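Local structure of cutinase-like protein (2CZQ) at residues Q54-G59 against A88-V93. The protein probably hydrolyses carboxylic esters, as a cutinase-like enzyme with the alpha/beta hydrolase fold. Numbering follows the deposited sequence.
Sequences QNSAAG and AAATVV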
ATOM      1  N   GLN A  54      -8.860 -12.368  -9.059  1.00  5.88           N
ATOM      2  CA  GLN A  54      -8.945 -11.352  -8.001  1.00  5.88           C
ATOM      3  C   GLN A  54      -9.402 -11.902  -6.655  1.00  6.15           C
ATOM      4  O   GLN A  54      -9.739 -11.139  -5.751  1.00  6.87           O
ATOM      5  CB  GLN A  54      -9.788 -10.132  -8.414  1.00  5.99           C
ATOM      6  CG  GLN A  54      -9.351  -9.496  -9.726  1.00  5.78           C
ATOM      7  CD  GLN A  54      -7.873  -9.201  -9.765  1.00  4.94           C
ATOM      8  OE1 GLN A  54      -7.342  -8.521  -8.887  1.00  5.51           O
ATOM      9  NE2 GLN A  54      -7.195  -9.719 -10.781  1.00  5.38           N
ATOM     10  N   ASN A  55      -9.384 -13.222  -6.509  1.00  6.29           N
ATOM     11  CA  ASN A  55      -9.626 -13.819  -5.209  1.00  6.82           C
ATOM     12  C   ASN A  55      -8.302 -13.853  -4.457  1.00  6.43           C
ATOM     13  O   ASN A  55      -7.456 -14.719  -4.679  1.00  7.12           O
ATOM     14  CB  ASN A  55     -10.300 -15.182  -5.355  1.00  8.01           C
ATOM     15  CG  ASN A  55     -11.705 -15.058  -5.928  1.00  9.34           C
ATOM     16  OD1 ASN A  55     -12.516 -14.270  -5.441  1.00 11.15           O
ATOM     17  ND2 ASN A  55     -11.982 -15.808  -6.985  1.00 12.40           N
ATOM     18  N   SER A  56      -8.127 -12.859  -3.594  1.00  5.96           N
ATOM     19  CA  SER A  56      -6.828 -12.529  -3.025  1.00  5.78           C
ATOM     20  C   SER A  56      -6.652 -12.940  -1.561  1.00  5.73           C
ATOM     21  O   SER A  56      -5.719 -12.477  -0.904  1.00  5.68           O
ATOM     22  CB  SER A  56      -6.573 -11.030  -3.191  1.00  5.64           C
ATOM     23  OG  SER A  56      -7.532 -10.279  -2.472  1.00  5.50           O
ATOM     24  N   ALA A  57      -7.519 -13.823  -1.060  1.00  5.98           N
ATOM     25  CA  ALA A  57      -7.471 -14.227   0.350  1.00  6.26           C
ATOM     26  C   ALA A  57      -6.089 -14.665   0.814  1.00  5.73           C
ATOM     27  O   ALA A  57      -5.684 -14.339   1.929  1.00  5.74           O
ATOM     28  CB  ALA A  57      -8.476 -15.316   0.640  1.00  6.71           C
ATOM     29  N   ALA A  58      -5.362 -15.415  -0.014  1.00  5.57           N
ATOM     30  CA  ALA A  58      -4.043 -15.883   0.408  1.00  5.79           C
ATOM     31  C   ALA A  58      -3.074 -14.715   0.603  1.00  5.61           C
ATOM     32  O   ALA A  58      -2.192 -14.772   1.457  1.00  5.97           O
ATOM     33  CB  ALA A  58      -3.483 -16.900  -0.570  1.00  6.11           C
ATOM     34  N   GLY A  59      -3.235 -13.656  -0.187  1.00  5.36           N
ATOM     35  CA  GLY A  59      -2.420 -12.462  -0.043  1.00  5.65           C
ATOM     36  C   GLY A  59      -2.716 -11.745   1.259  1.00  5.34           C
ATOM     37  O   GLY A  59      -1.808 -11.435   2.029  1.00  5.59           O
ATOM     38  N   ALA A  88      -3.288  -4.013  -3.704  1.00  4.41           N
ATOM     39  CA  ALA A  88      -3.936  -2.951  -2.942  1.00  4.62           C
ATOM     40  C   ALA A  88      -5.233  -3.463  -2.316  1.00  4.55           C
ATOM     41  O   ALA A  88      -5.485  -3.221  -1.138  1.00  4.71           O
ATOM     42  CB  ALA A  88      -4.189  -1.722  -3.812  1.00  4.60           C
ATOM     43  N   ALA A  89      -6.044  -4.176  -3.095  1.00  4.59           N
ATOM     44  CA  ALA A  89      -7.272  -4.768  -2.574  1.00  4.74           C
ATOM     45  C   ALA A  89      -6.960  -5.742  -1.437  1.00  4.71           C
ATOM     46  O   ALA A  89      -7.605  -5.715  -0.388  1.00  4.83           O
ATOM     47  CB  ALA A  89      -8.049  -5.455  -3.685  1.00  5.10           C
ATOM     48  N   ALA A  90      -5.950  -6.590  -1.630  1.00  4.70           N
ATOM     49  CA  ALA A  90      -5.569  -7.534  -0.575  1.00  4.76           C
ATOM     50  C   ALA A  90      -5.174  -6.809   0.711  1.00  4.52           C
ATOM     51  O   ALA A  90      -5.465  -7.277   1.819  1.00  4.92           O
ATOM     52  CB  ALA A  90      -4.439  -8.429  -1.042  1.00  5.33           C
ATOM     53  N   THR A  91      -4.514  -5.666   0.558  1.00  4.32           N
ATOM     54  CA  THR A  91      -4.100  -4.851   1.695  1.00  4.64           C
ATOM     55  C   THR A  91      -5.302  -4.216   2.391  1.00  4.41           C
ATOM     56  O   THR A  91      -5.400  -4.247   3.620  1.00  4.63           O
ATOM     57  CB  THR A  91      -3.105  -3.777   1.235  1.00  4.67           C
ATOM     58  OG1 THR A  91      -1.945  -4.404   0.667  1.00  4.99           O
ATOM     59  CG2 THR A  91      -2.568  -2.989   2.421  1.00  5.09           C
ATOM     60  N   VAL A  92      -6.216  -3.642   1.609  1.00  4.59           N
ATOM     61  CA  VAL A  92      -7.441  -3.067   2.155  1.00  4.72           C
ATOM     62  C   VAL A  92      -8.195  -4.099   2.998  1.00  4.85           C
ATOM     63  O   VAL A  92      -8.632  -3.802   4.111  1.00  5.19           O
ATOM     64  CB  VAL A  92      -8.336  -2.517   1.024  1.00  4.93           C
ATOM     65  CG1 VAL A  92      -9.731  -2.190   1.538  1.00  5.53           C
ATOM     66  CG2 VAL A  92      -7.691  -1.294   0.385  1.00  5.20           C
ATOM     67  N   VAL A  93      -8.332  -5.309   2.471  1.00  5.01           N
ATOM     68  CA  VAL A  93      -9.045  -6.352   3.195  1.00  5.27           C
ATOM     69  C   VAL A  93      -8.289  -6.757   4.462  1.00  4.80           C
ATOM     70  O   VAL A  93      -8.910  -7.037   5.490  1.00  5.11           O
ATOM     71  CB  VAL A  93      -9.391  -7.536   2.267  1.00  5.31           C
ATOM     72  CG1 VAL A  93     -10.076  -8.666   3.034  1.00  6.16           C
ATOM     73  CG2 VAL A  93     -10.296  -7.046   1.140  1.00  6.60           C
TER
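Ser56 and Ala90 meet where two helices of the alpha/beta hydrolase fold come together, helix 57-73 at its N-terminal end and helix 86-98 one turn past its start. Helix 86-98 follows strand 78-84 through a sharp turn whose Gly83, Ser85 and Gly87 are consistent with the nucleophile elbow (GxSxG) of this fold, and the Ala90 methyl touches residues of this motif. Ser56 holds the N-cap position of helix 57-73; its side chain makes no capping bond and is directed at Ala90. Its CB rests against the methyl of Ala90, with Ser56 CB and Ala90 CB 4.0 Å apart. One bond further on, Ser56 OG lies between its own backbone N and carbonyl carbon (chi1 63°), a rotation that sets OG against the bond between CA and CB of Ala90, 3.9 Å from both Ala90 CA and Ala90 CB. No hydrogen bond joins the two segments; the contact is small, buried and purely van der Waals. Gln86 also touches the Ser56 side chain. One turn after Ser56, Thr60 OG1 hydrogen-bonds to Ala90 O, a polar link between the helices. Gly59, which has no side chain, reaches the same methyl with its backbone, Gly59 C lying 4.4 Å from Ala90 CB.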